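PDB 3IA7: CalG4 from Micromonospora echinospora, which is a protein of the GT-B clan, in which two Rossmann-like domains face each other, and is found here as a two-chain assembly with bound calcium ions. Local coordinates for residues Gln4-Phe9 / Gly32-Tyr37; Asn101-Val106 / Ala121-Pro126; Leu235-Asn240 / Ile289-Val294; Glu247-Cys252 / Val263-Gly268. All coordinates share one frame; numbering follows the deposited sequence. Where two conformers were deposited one is given.

The four contacts fall into two pairs, one for each Rossmann-like domain. Contacts 1 and 2 come first along the chain, have centres 12 Å apart, and meet in the seven-stranded parallel sheet, where strands 6-10 and 105-109 are neighbours; His6 O to Asp104 N and Leu8 N to Leu105 O probably link them by hydrogen bonds. Contacts 3 and 4 belong to the second parallel sheet, with centres 11 Å apart, and share the border between strands 233-237 and 262-266. Contact 4 is formed within the chain that runs between the two segments of contact 3. Centres of contacts 2 and 4 lie 47 Å apart, on opposite sides of the chain's centre; the two pairs do not touch.

Contact 1: residues Gln4-Phe9 / Gly32-Tyr37; sequences QRHILF and GHRITY
Strands 6-9 and 34-37 run parallel, 4.7 Å apart at their closest, their directions differing by 21°. Arg34 N donates to Arg5 O, Ile7 gives its N-H to Arg34 O (2.7 Å) and accepts from Thr36 N, and Phe9 N then reaches Thr36 O (2.8 Å). Ahead of this ladder the Arg5 N-H lies in the ring plane of His33 and bonds ND1 at 3.1 Å; NE2 goes to Glu394. On one face of the sheet His6 is held twice. Its NE2 makes a nearly straight bond at the ring edge to Thr36 OG1 (2.8 Å), and the guanidinium of Arg34 lies flat on the ring, centres 4.0 Å apart and planes 1° apart. Arg34 reaches it with an extended chain, CG anti to the backbone N (chi1 177°), and its NE forms a salt bridge to Glu53. On the other face Phe9 CB rests on Tyr37 CD1 at 3.4 Å; the two rings are nearly parallel but slid apart, and both touch helix 15-30. Bond and stack fix the rotation of the His6 ring, and the Glu53 carboxylate probably offsets the positive charge lying over it.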
loop_
_atom_site.group_PDB
_atom_site.type_symbol
_atom_site.label_atom_id
_atom_site.label_comp_id
_atom_site.label_asym_id
_atom_site.label_seq_id
_atom_site.Cartn_x
_atom_site.Cartn_y
_atom_site.Cartn_z
ATOM N N GLN A 4 -7.382 25.277 0.694
ATOM C CA GLN A 4 -6.827 24.639 -0.496
ATOM C C GLN A 4 -5.631 25.440 -1.014
ATOM O O GLN A 4 -5.744 26.651 -1.272
ATOM C CB GLN A 4 -7.876 24.516 -1.627
ATOM C CG GLN A 4 -7.285 23.986 -2.994
ATOM C CD GLN A 4 -8.307 23.951 -4.130
ATOM O OE1 GLN A 4 -9.474 23.590 -3.923
ATOM N NE2 GLN A 4 -7.881 24.346 -5.331
ATOM N N ARG A 5 -4.505 24.752 -1.156
ATOM C CA ARG A 5 -3.319 25.282 -1.768
ATOM C C ARG A 5 -3.004 24.560 -3.077
ATOM O O ARG A 5 -3.374 23.447 -3.278
ATOM C CB ARG A 5 -2.135 25.233 -0.825
ATOM C CG ARG A 5 -2.451 25.468 0.618
ATOM C CD ARG A 5 -2.894 26.829 0.888
ATOM N NE ARG A 5 -1.923 27.784 0.450
ATOM C CZ ARG A 5 -1.062 28.399 1.234
ATOM N NH1 ARG A 5 -0.196 29.244 0.721
ATOM N NH2 ARG A 5 -1.065 28.151 2.498
ATOM N N HIS A 6 -2.338 25.252 -3.967
ATOM C CA HIS A 6 -1.909 24.647 -5.208
ATOM C C HIS A 6 -0.452 24.210 -5.007
ATOM O O HIS A 6 0.460 25.041 -4.806
ATOM C CB HIS A 6 -2.029 25.615 -6.389
ATOM C CG HIS A 6 -1.674 24.982 -7.706
ATOM N ND1 HIS A 6 -1.494 25.708 -8.864
ATOM C CD2 HIS A 6 -1.454 23.686 -8.039
ATOM C CE1 HIS A 6 -1.206 24.883 -9.860
ATOM N NE2 HIS A 6 -1.179 23.651 -9.391
ATOM N N ILE A 7 -0.245 22.898 -5.006
ATOM C CA ILE A 7 1.063 22.387 -4.671
ATOM C C ILE A 7 1.642 21.678 -5.883
ATOM O O ILE A 7 1.011 20.747 -6.417
ATOM C CB ILE A 7 0.967 21.420 -3.452
ATOM C CG1 ILE A 7 0.413 22.188 -2.207
ATOM C CG2 ILE A 7 2.386 20.854 -3.201
ATOM C CD1 ILE A 7 0.307 21.331 -0.923
ATOM N N LEU A 8 2.813 22.098 -6.343
ATOM C CA LEU A 8 3.444 21.421 -7.497
ATOM C C LEU A 8 4.556 20.467 -7.052
ATOM O O LEU A 8 5.418 20.855 -6.227
ATOM C CB LEU A 8 3.974 22.421 -8.501
ATOM C CG LEU A 8 4.898 21.784 -9.546
ATOM C CD1 LEU A 8 4.013 21.221 -10.646
ATOM C CD2 LEU A 8 5.828 22.818 -10.114
ATOM N N PHE A 9 4.505 19.237 -7.556
ATOM C CA PHE A 9 5.601 18.279 -7.339
ATOM C C PHE A 9 6.436 18.189 -8.607
ATOM O O PHE A 9 5.936 17.944 -9.695
ATOM C CB PHE A 9 5.052 16.882 -7.035
ATOM C CG PHE A 9 4.586 16.688 -5.644
ATOM C CD1 PHE A 9 3.494 17.403 -5.137
ATOM C CD2 PHE A 9 5.195 15.734 -4.833
ATOM C CE1 PHE A 9 3.042 17.196 -3.814
ATOM C CE2 PHE A 9 4.745 15.505 -3.511
ATOM C CZ PHE A 9 3.663 16.263 -2.997
ATOM N N GLY A 32 -7.696 18.256 0.457
ATOM C CA GLY A 32 -8.325 19.328 -0.350
ATOM C C GLY A 32 -7.374 20.141 -1.244
ATOM O O GLY A 32 -7.838 20.993 -2.003
ATOM N N HIS A 33 -6.069 19.873 -1.166
ATOM C CA HIS A 33 -5.057 20.570 -1.986
ATOM C C HIS A 33 -5.071 20.134 -3.442
ATOM O O HIS A 33 -5.305 18.962 -3.748
ATOM C CB HIS A 33 -3.662 20.443 -1.365
ATOM C CG HIS A 33 -3.621 20.909 0.061
ATOM N ND1 HIS A 33 -4.009 22.181 0.426
ATOM C CD2 HIS A 33 -3.371 20.245 1.218
ATOM C CE1 HIS A 33 -3.948 22.297 1.740
ATOM N NE2 HIS A 33 -3.537 21.145 2.240
ATOM N N ARG A 34 -4.866 21.100 -4.325
ATOM C CA ARG A 34 -4.728 20.871 -5.762
ATOM C C ARG A 34 -3.267 20.506 -6.029
ATOM O O ARG A 34 -2.345 21.323 -5.765
ATOM C CB ARG A 34 -5.065 22.158 -6.521
ATOM C CG ARG A 34 -4.866 21.993 -8.028
ATOM C CD ARG A 34 -5.129 23.282 -8.777
ATOM N NE ARG A 34 -4.740 23.097 -10.177
ATOM C CZ ARG A 34 -4.641 24.090 -11.055
ATOM N NH1 ARG A 34 -4.841 25.349 -10.668
ATOM N NH2 ARG A 34 -4.320 23.816 -12.315
ATOM N N ILE A 35 -3.043 19.280 -6.495
ATOM C CA ILE A 35 -1.704 18.793 -6.756
ATOM C C ILE A 35 -1.435 18.668 -8.249
ATOM O O ILE A 35 -2.220 18.053 -9.002
ATOM C CB ILE A 35 -1.427 17.399 -6.094
ATOM C CG1 ILE A 35 -2.015 17.307 -4.669
ATOM C CG2 ILE A 35 0.117 17.040 -6.218
ATOM C CD1 ILE A 35 -1.351 18.361 -3.664
ATOM N N THR A 36 -0.355 19.311 -8.696
ATOM C CA THR A 36 0.100 19.173 -10.055
ATOM C C THR A 36 1.443 18.454 -9.952
ATOM O O THR A 36 2.206 18.713 -9.018
ATOM C CB THR A 36 0.262 20.553 -10.706
ATOM O OG1 THR A 36 -1.022 21.224 -10.743
ATOM C CG2 THR A 36 0.811 20.435 -12.144
ATOM N N TYR A 37 1.747 17.585 -10.904
ATOM C CA TYR A 37 2.876 16.702 -10.728
ATOM C C TYR A 37 3.574 16.548 -12.087
ATOM O O TYR A 37 2.938 16.103 -13.070
ATOM C CB TYR A 37 2.392 15.341 -10.163
ATOM C CG TYR A 37 3.508 14.440 -9.590
ATOM C CD1 TYR A 37 3.509 14.079 -8.251
ATOM C CD2 TYR A 37 4.492 13.889 -10.413
ATOM C CE1 TYR A 37 4.492 13.256 -7.721
ATOM C CE2 TYR A 37 5.515 13.057 -9.889
ATOM C CZ TYR A 37 5.499 12.763 -8.523
ATOM O OH TYR A 37 6.446 11.904 -7.989
HETATM O O HOH W 1 -10.530 21.714 -2.022
#

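Contact 2: residues Asn101-Val106 / Ala121-Pro126; sequences NPPDLV and ARWDRP
The beta-alpha-beta unit of strand 105-109, helix 113-123 and strand 127-131 is pinned here, where Trp123 at the end of the helix packs on the prolines that lead into strand 105-109. Pro102 and Pro103 sit over the same face of the indole: Pro102 CB lies 3.8 Å from the centroid of the five-membered ring, while Pro103 CD comes within 3.4 Å of CZ3 on the six-membered ring. Val106 CG2 meets the indole edge at CE3 (3.8 Å). With CG anti to its carbonyl carbon (chi1 -70°), Trp123 swings its ring toward these residues, and Leu98 and Ala94 of helix 75-98 also touch it. Arg125 bends back at chi2 so that NH1 bonds Asp124 O (3.1 Å) and NE makes a weak bond to Pro103 O (3.0 Å). A water joins Arg125 NH2 to Pro102 O and Asp104 OD1; the other carboxylate oxygen, OD2, accepts from His6 N. Val106 N then donates to Pro126 O in the carbonyl plane, at 3.1 Å and almost straight. Asp124, with positive phi, closes the helix in a Schellman motif, and the chain turns directly into the neighbouring parallel strand, the crossover of a Rossmann-like fold.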
loop_
_atom_site.group_PDB
_atom_site.type_symbol
_atom_site.label_atom_id
_atom_site.label_comp_id
_atom_site.label_asym_id
_atom_site.label_seq_id
_atom_site.Cartn_x
_atom_site.Cartn_y
_atom_site.Cartn_z
ATOM N N ASN A 101 0.592 31.635 -13.949
ATOM C CA ASN A 101 -0.182 31.155 -12.797
ATOM C C ASN A 101 0.547 30.144 -11.898
ATOM O O ASN A 101 0.120 28.984 -11.778
ATOM C CB ASN A 101 -1.486 30.568 -13.285
ATOM C CG ASN A 101 -2.314 31.600 -13.934
ATOM O OD1 ASN A 101 -2.498 32.655 -13.351
ATOM N ND2 ASN A 101 -2.747 31.366 -15.169
ATOM N N PRO A 102 1.624 30.602 -11.227
ATOM C CA PRO A 102 2.467 29.686 -10.443
ATOM C C PRO A 102 1.727 29.074 -9.263
ATOM O O PRO A 102 0.775 29.716 -8.721
ATOM C CB PRO A 102 3.573 30.599 -9.907
ATOM C CG PRO A 102 2.964 31.958 -9.868
ATOM C CD PRO A 102 2.109 31.993 -11.120
ATOM N N PRO A 103 2.188 27.883 -8.811
ATOM C CA PRO A 103 1.592 27.241 -7.649
ATOM C C PRO A 103 1.982 27.996 -6.369
ATOM O O PRO A 103 2.861 28.835 -6.405
ATOM C CB PRO A 103 2.242 25.842 -7.663
ATOM C CG PRO A 103 3.645 26.071 -8.208
ATOM C CD PRO A 103 3.356 27.120 -9.336
ATOM N N ASP A 104 1.404 27.623 -5.239
ATOM C CA ASP A 104 1.737 28.202 -3.917
ATOM C C ASP A 104 3.006 27.601 -3.292
ATOM O O ASP A 104 3.642 28.206 -2.437
ATOM C CB ASP A 104 0.588 27.896 -2.973
ATOM C CG ASP A 104 -0.706 28.517 -3.424
ATOM O OD1 ASP A 104 -0.661 29.616 -4.002
ATOM O OD2 ASP A 104 -1.763 27.896 -3.218
ATOM N N LEU A 105 3.348 26.390 -3.708
ATOM C CA LEU A 105 4.471 25.655 -3.089
ATOM C C LEU A 105 5.104 24.701 -4.121
ATOM O O LEU A 105 4.359 24.091 -4.876
ATOM C CB LEU A 105 3.947 24.836 -1.904
ATOM C CG LEU A 105 5.005 23.954 -1.245
ATOM C CD1 LEU A 105 6.066 24.824 -0.473
ATOM C CD2 LEU A 105 4.301 22.894 -0.341
ATOM N N VAL A 106 6.442 24.596 -4.162
ATOM C CA VAL A 106 7.162 23.664 -5.052
ATOM C C VAL A 106 7.704 22.531 -4.186
ATOM O O VAL A 106 8.407 22.768 -3.176
ATOM C CB VAL A 106 8.339 24.402 -5.785
ATOM C CG1 VAL A 106 9.220 23.442 -6.628
ATOM C CG2 VAL A 106 7.768 25.556 -6.673
ATOM N N ALA A 121 12.731 29.947 -7.036
ATOM C CA ALA A 121 13.287 31.285 -7.184
ATOM C C ALA A 121 12.504 32.144 -8.191
ATOM O O ALA A 121 12.109 33.263 -7.876
ATOM C CB ALA A 121 14.775 31.197 -7.582
ATOM N N ARG A 122 12.294 31.632 -9.394
ATOM C CA ARG A 122 11.632 32.411 -10.444
ATOM C C ARG A 122 10.188 32.718 -10.063
ATOM O O ARG A 122 9.727 33.839 -10.230
ATOM C CB ARG A 122 11.653 31.734 -11.820
ATOM C CG ARG A 122 10.872 32.576 -12.912
ATOM C CD ARG A 122 11.353 32.176 -14.305
ATOM N NE ARG A 122 12.750 32.536 -14.515
ATOM C CZ ARG A 122 13.498 32.064 -15.508
ATOM N NH1 ARG A 122 12.980 31.212 -16.423
ATOM N NH2 ARG A 122 14.749 32.448 -15.579
ATOM N N TRP A 123 9.500 31.731 -9.522
ATOM C CA TRP A 123 8.113 31.933 -9.112
ATOM C C TRP A 123 7.958 32.705 -7.788
ATOM O O TRP A 123 6.842 33.153 -7.476
ATOM C CB TRP A 123 7.359 30.599 -9.041
ATOM C CG TRP A 123 7.088 29.961 -10.395
ATOM C CD1 TRP A 123 6.992 30.577 -11.628
ATOM C CD2 TRP A 123 6.844 28.593 -10.616
ATOM N NE1 TRP A 123 6.733 29.648 -12.614
ATOM C CE2 TRP A 123 6.604 28.422 -12.005
ATOM C CE3 TRP A 123 6.790 27.476 -9.770
ATOM C CZ2 TRP A 123 6.352 27.191 -12.546
ATOM C CZ3 TRP A 123 6.519 26.251 -10.321
ATOM C CH2 TRP A 123 6.282 26.126 -11.696
ATOM N N ASP A 124 9.067 32.863 -7.046
ATOM C CA ASP A 124 9.097 33.482 -5.712
ATOM C C ASP A 124 8.151 32.729 -4.747
ATOM O O ASP A 124 7.176 33.301 -4.203
ATOM C CB ASP A 124 8.768 34.996 -5.794
ATOM C CG ASP A 124 8.859 35.707 -4.427
ATOM O OD1 ASP A 124 9.654 35.310 -3.583
ATOM O OD2 ASP A 124 8.106 36.660 -4.173
ATOM N N ARG A 125 8.438 31.444 -4.575
ATOM C CA ARG A 125 7.590 30.547 -3.778
ATOM C C ARG A 125 8.474 29.739 -2.860
ATOM O O ARG A 125 9.616 29.486 -3.205
ATOM C CB ARG A 125 6.767 29.610 -4.696
ATOM C CG ARG A 125 5.702 30.321 -5.538
ATOM C CD ARG A 125 4.671 31.006 -4.625
ATOM N NE ARG A 125 3.527 31.586 -5.364
ATOM C CZ ARG A 125 3.398 32.860 -5.743
ATOM N NH1 ARG A 125 4.352 33.770 -5.491
ATOM N NH2 ARG A 125 2.291 33.240 -6.383
ATOM N N PRO A 126 7.932 29.286 -1.718
ATOM C CA PRO A 126 8.651 28.380 -0.826
ATOM C C PRO A 126 8.773 27.006 -1.467
ATOM O O PRO A 126 8.011 26.662 -2.417
ATOM C CB PRO A 126 7.770 28.336 0.446
ATOM C CG PRO A 126 6.396 28.602 -0.060
ATOM C CD PRO A 126 6.571 29.589 -1.231
HETATM O O HOH W 2 0.498 30.771 -6.210
#

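Contact 3: residues Leu235-Asn240 / Ile289-Val294; sequences LVSLGN and IPFHSV
Leu235, Phe291 and Val294 carry this contact, in which the short helix beginning at Phe291 lies against strand 233-237. Leu235 is the residue most buried by it. With CG anti to the backbone N (chi1 176°), its branches reach out toward the helix. CD2 meets Phe291 CD1 at 3.8 Å, the two side chains crossing at about a right angle, whereas CD1 lies more loosely near Val294 CG1 and Ile289 CG2, the latter at 4.4 Å. Nearer the backbone, Leu235 CB meets Val294 CG1 at 4.0 Å, one helical turn beyond Phe291. The Phe291 ring slants past Leu235 toward Ser237, where its CZ meets OG at 3.1 Å, a close approach that is oblique to the ring. Ser237 OG also accepts a weak hydrogen bond from Gly239 N. Ala266 of the adjoining strand 262-266 touches the same ring, and so does Gln221 of the second subunit, which also accepts a hydrogen bond from Ile289 N. Val236, pointing away from this helix, and Leu238 just past the strand pack on helix 246-256, so the strand has a helix on each side. Two residues past the short helix, His297 is a calcium ligand, and its ND1 is hydrogen-bonded to Ser293 O. No hydrogen bond crosses between the two segments; cohesion here is apolar, and between them the serine hydroxyl is the polar group that meets the phenylalanine ring.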
loop_
_atom_site.group_PDB
_atom_site.type_symbol
_atom_site.label_atom_id
_atom_site.label_comp_id
_atom_site.label_asym_id
_atom_site.label_seq_id
_atom_site.Cartn_x
_atom_site.Cartn_y
_atom_site.Cartn_z
ATOM N N LEU A 235 11.904 -15.029 1.629
ATOM C CA LEU A 235 11.548 -14.254 0.428
ATOM C C LEU A 235 12.823 -13.912 -0.326
ATOM O O LEU A 235 13.789 -13.396 0.253
ATOM C CB LEU A 235 10.774 -12.964 0.783
ATOM C CG LEU A 235 10.417 -11.977 -0.388
ATOM C CD1 LEU A 235 9.601 -12.657 -1.412
ATOM C CD2 LEU A 235 9.649 -10.778 0.132
ATOM N N VAL A 236 12.817 -14.183 -1.606
ATOM C CA VAL A 236 13.913 -13.837 -2.486
ATOM C C VAL A 236 13.412 -12.845 -3.554
ATOM O O VAL A 236 12.431 -13.114 -4.275
ATOM C CB VAL A 236 14.478 -15.069 -3.244
ATOM C CG1 VAL A 236 15.648 -14.599 -4.162
ATOM C CG2 VAL A 236 14.926 -16.145 -2.258
ATOM N N SER A 237 14.078 -11.707 -3.666
ATOM C CA SER A 237 13.644 -10.733 -4.689
ATOM C C SER A 237 14.824 -9.930 -5.185
ATOM O O SER A 237 15.625 -9.505 -4.375
ATOM C CB SER A 237 12.624 -9.789 -4.057
ATOM O OG SER A 237 12.156 -8.879 -5.033
ATOM N N LEU A 238 14.924 -9.670 -6.490
ATOM C CA LEU A 238 15.995 -8.807 -7.002
ATOM C C LEU A 238 15.444 -7.533 -7.623
ATOM O O LEU A 238 16.149 -6.828 -8.347
ATOM C CB LEU A 238 16.827 -9.544 -8.064
ATOM C CG LEU A 238 17.632 -10.791 -7.643
ATOM C CD1 LEU A 238 18.504 -11.261 -8.850
ATOM C CD2 LEU A 238 18.493 -10.500 -6.427
ATOM N N GLY A 239 14.175 -7.264 -7.356
ATOM C CA GLY A 239 13.441 -6.163 -7.960
ATOM C C GLY A 239 12.922 -6.501 -9.359
ATOM O O GLY A 239 12.949 -7.657 -9.815
ATOM N N ASN A 240 12.442 -5.474 -10.042
ATOM C CA ASN A 240 11.905 -5.618 -11.382
ATOM C C ASN A 240 13.060 -5.481 -12.376
ATOM O O ASN A 240 13.217 -4.435 -13.027
ATOM C CB ASN A 240 10.850 -4.542 -11.616
ATOM C CG ASN A 240 9.868 -4.904 -12.697
ATOM O OD1 ASN A 240 9.452 -6.055 -12.828
ATOM N ND2 ASN A 240 9.469 -3.911 -13.467
ATOM N N ILE A 289 4.406 -10.861 -6.326
ATOM C CA ILE A 289 3.861 -11.479 -5.123
ATOM C C ILE A 289 3.517 -10.322 -4.166
ATOM O O ILE A 289 4.132 -9.259 -4.266
ATOM C CB ILE A 289 4.876 -12.523 -4.551
ATOM C CG1 ILE A 289 4.249 -13.342 -3.422
ATOM C CG2 ILE A 289 6.154 -11.854 -4.017
ATOM C CD1 ILE A 289 2.977 -13.984 -3.820
ATOM N N PRO A 290 2.555 -10.508 -3.219
ATOM C CA PRO A 290 2.437 -9.358 -2.312
ATOM C C PRO A 290 3.527 -9.438 -1.249
ATOM O O PRO A 290 3.488 -10.356 -0.412
ATOM C CB PRO A 290 1.013 -9.501 -1.727
ATOM C CG PRO A 290 0.643 -10.995 -1.901
ATOM C CD PRO A 290 1.658 -11.626 -2.835
ATOM N N PHE A 291 4.522 -8.526 -1.307
ATOM C CA PHE A 291 5.687 -8.640 -0.423
ATOM C C PHE A 291 5.286 -8.659 1.047
ATOM O O PHE A 291 5.807 -9.467 1.781
ATOM C CB PHE A 291 6.793 -7.566 -0.617
ATOM C CG PHE A 291 7.664 -7.770 -1.821
ATOM C CD1 PHE A 291 7.671 -8.967 -2.522
ATOM C CD2 PHE A 291 8.491 -6.741 -2.260
ATOM C CE1 PHE A 291 8.477 -9.135 -3.648
ATOM C CE2 PHE A 291 9.315 -6.905 -3.395
ATOM C CZ PHE A 291 9.299 -8.115 -4.091
ATOM N N HIS A 292 4.357 -7.789 1.452
ATOM C CA HIS A 292 3.993 -7.696 2.869
ATOM C C HIS A 292 3.464 -9.016 3.444
ATOM O O HIS A 292 3.816 -9.381 4.561
ATOM C CB HIS A 292 3.001 -6.570 3.154
ATOM C CG HIS A 292 3.001 -6.138 4.590
ATOM N ND1 HIS A 292 4.159 -6.056 5.341
ATOM C CD2 HIS A 292 1.991 -5.781 5.416
ATOM C CE1 HIS A 292 3.858 -5.656 6.565
ATOM N NE2 HIS A 292 2.549 -5.483 6.636
ATOM N N SER A 293 2.626 -9.716 2.676
ATOM C CA SER A 293 2.003 -10.964 3.139
ATOM C C SER A 293 3.097 -12.007 3.340
ATOM O O SER A 293 3.101 -12.782 4.321
ATOM C CB SER A 293 0.963 -11.474 2.119
ATOM O OG SER A 293 0.067 -10.402 1.783
ATOM N N VAL A 294 4.049 -12.017 2.422
ATOM C CA VAL A 294 5.151 -13.010 2.554
ATOM C C VAL A 294 6.074 -12.587 3.695
ATOM O O VAL A 294 6.409 -13.423 4.567
ATOM C CB VAL A 294 5.878 -13.232 1.253
ATOM C CG1 VAL A 294 7.001 -14.275 1.395
ATOM C CG2 VAL A 294 4.863 -13.635 0.180
#

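Contact 4: residues Glu247-Cys252 / Val263-Gly268; sequences EFFRAC and VVMAIG
Phe249 (chi1 -67°) and Met265, the latter modelled as selenomethionine, both place CG anti to their carbonyl carbons, and that brings their side chains past each other in opposite directions between helix 246-256 and strand 262-266. The Met265 chain turns at its end, laying SE and CE against the helix. Ile267, just past the strand, has CG1 squeezed between its backbone N and carbonyl carbon (chi1 75°), and this leaves CG2 to enter over the Phe249 ring. The methyl stands almost exactly on the ring normal, 2° off it and 3.7 Å from the centroid, a CH-pi contact. Phe248 CD2 lies over the opposite face, offset toward the rim. Met265 comes to the edge: its SE is 5.4 Å from the centroid of the Phe249 ring, near the ring plane, in a Met-aromatic contact. The same SE touches Phe249 O at 3.4 Å and Cys252 CB at 3.9 Å, while CE packs on Phe249 CB. Helix and strand run nearly antiparallel, their axes 10.2 Å apart at the closest, as the helix returns in the beta-alpha-beta unit that starts with strand 233-237. Val236 of that strand and Leu276 also touch Phe249. With a methyl centred on one face, selenium at the edge and Phe248 more loosely over the other face, the ring has its orientation set by nonpolar contacts; no hydrogen bond joins the two segments.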
loop_
_atom_site.group_PDB
_atom_site.type_symbol
_atom_site.label_atom_id
_atom_site.label_comp_id
_atom_site.label_asym_id
_atom_site.label_seq_id
_atom_site.Cartn_x
_atom_site.Cartn_y
_atom_site.Cartn_z
ATOM N N GLU A 247 19.782 -17.900 -13.541
ATOM C CA GLU A 247 20.777 -18.747 -12.862
ATOM C C GLU A 247 20.749 -18.531 -11.345
ATOM O O GLU A 247 20.788 -19.488 -10.574
ATOM C CB GLU A 247 22.175 -18.445 -13.420
ATOM C CG GLU A 247 22.600 -16.948 -13.329
ATOM C CD GLU A 247 22.062 -16.050 -14.480
ATOM O OE1 GLU A 247 21.633 -16.575 -15.541
ATOM O OE2 GLU A 247 22.088 -14.803 -14.310
ATOM N N PHE A 248 20.663 -17.265 -10.929
ATOM C CA PHE A 248 20.614 -16.940 -9.516
ATOM C C PHE A 248 19.362 -17.578 -8.878
ATOM O O PHE A 248 19.458 -18.239 -7.839
ATOM C CB PHE A 248 20.633 -15.424 -9.295
ATOM C CG PHE A 248 20.471 -15.042 -7.861
ATOM C CD1 PHE A 248 21.515 -15.256 -6.957
ATOM C CD2 PHE A 248 19.257 -14.521 -7.394
ATOM C CE1 PHE A 248 21.367 -14.919 -5.604
ATOM C CE2 PHE A 248 19.090 -14.184 -6.032
ATOM C CZ PHE A 248 20.171 -14.394 -5.139
ATOM N N PHE A 249 18.197 -17.378 -9.496
ATOM C CA PHE A 249 16.961 -17.943 -8.945
ATOM C C PHE A 249 17.020 -19.492 -8.905
ATOM O O PHE A 249 16.614 -20.104 -7.925
ATOM C CB PHE A 249 15.738 -17.412 -9.717
ATOM C CG PHE A 249 15.504 -15.927 -9.516
ATOM C CD1 PHE A 249 15.180 -15.418 -8.238
ATOM C CD2 PHE A 249 15.619 -15.043 -10.593
ATOM C CE1 PHE A 249 14.982 -14.038 -8.065
ATOM C CE2 PHE A 249 15.414 -13.688 -10.435
ATOM C CZ PHE A 249 15.098 -13.187 -9.171
ATOM N N ARG A 250 17.549 -20.105 -9.964
ATOM C CA ARG A 250 17.743 -21.569 -9.981
ATOM C C ARG A 250 18.671 -22.027 -8.842
ATOM O O ARG A 250 18.363 -22.997 -8.172
ATOM C CB ARG A 250 18.260 -22.060 -11.342
ATOM C CG ARG A 250 17.318 -21.771 -12.538
ATOM C CD ARG A 250 17.771 -22.518 -13.805
ATOM N NE ARG A 250 19.017 -21.987 -14.340
ATOM C CZ ARG A 250 19.121 -21.300 -15.480
ATOM N NH1 ARG A 250 18.043 -21.056 -16.232
ATOM N NH2 ARG A 250 20.314 -20.862 -15.875
ATOM N N ALA A 251 19.767 -21.286 -8.616
ATOM C CA ALA A 251 20.708 -21.529 -7.509
ATOM C C ALA A 251 20.038 -21.431 -6.157
ATOM O O ALA A 251 20.313 -22.238 -5.285
ATOM C CB ALA A 251 21.874 -20.567 -7.568
ATOM N N CYS A 252 19.151 -20.429 -5.999
ATOM C CA CYS A 252 18.362 -20.243 -4.762
ATOM C C CYS A 252 17.435 -21.414 -4.549
ATOM O O CYS A 252 17.336 -21.923 -3.429
ATOM C CB CYS A 252 17.546 -18.918 -4.801
ATOM S SG CYS A 252 18.565 -17.466 -4.561
ATOM N N VAL A 263 10.348 -21.382 0.040
ATOM C CA VAL A 263 10.999 -20.212 -0.609
ATOM C C VAL A 263 10.010 -19.562 -1.589
ATOM O O VAL A 263 9.432 -20.246 -2.474
ATOM C CB VAL A 263 12.330 -20.630 -1.336
ATOM C CG1 VAL A 263 12.979 -19.392 -2.074
ATOM C CG2 VAL A 263 13.321 -21.269 -0.305
ATOM N N VAL A 264 9.827 -18.252 -1.445
ATOM C CA VAL A 264 9.033 -17.482 -2.412
ATOM C C VAL A 264 9.961 -16.561 -3.191
ATOM O O VAL A 264 10.653 -15.733 -2.585
ATOM C CB VAL A 264 7.925 -16.646 -1.732
ATOM C CG1 VAL A 264 7.138 -15.850 -2.799
ATOM C CG2 VAL A 264 7.030 -17.528 -0.862
HETATM N N MSE A 265 10.004 -16.755 -4.508
HETATM C CA MSE A 265 10.897 -15.963 -5.340
HETATM C C MSE A 265 10.061 -15.032 -6.191
HETATM O O MSE A 265 9.194 -15.484 -6.950
HETATM C CB MSE A 265 11.834 -16.833 -6.188
HETATM C CG MSE A 265 12.405 -18.043 -5.397
HETATM SE SE MSE A 265 13.976 -18.747 -6.238
HETATM C CE MSE A 265 13.006 -19.562 -7.795
ATOM N N ALA A 266 10.301 -13.727 -6.048
ATOM C CA ALA A 266 9.659 -12.689 -6.883
ATOM C C ALA A 266 10.660 -12.292 -7.956
ATOM O O ALA A 266 11.730 -11.719 -7.649
ATOM C CB ALA A 266 9.296 -11.481 -6.050
ATOM N N ILE A 267 10.336 -12.609 -9.205
ATOM C CA ILE A 267 11.303 -12.505 -10.291
ATOM C C ILE A 267 11.083 -11.283 -11.205
ATOM O O ILE A 267 11.849 -11.034 -12.115
ATOM C CB ILE A 267 11.428 -13.839 -11.096
ATOM C CG1 ILE A 267 10.201 -14.054 -12.019
ATOM C CG2 ILE A 267 11.709 -15.026 -10.184
ATOM C CD1 ILE A 267 10.291 -15.320 -12.887
ATOM N N GLY A 268 10.031 -10.507 -10.944
ATOM C CA GLY A 268 9.778 -9.276 -11.690
ATOM C C GLY A 268 9.098 -9.490 -13.037
ATOM O O GLY A 268 8.868 -10.621 -13.453
#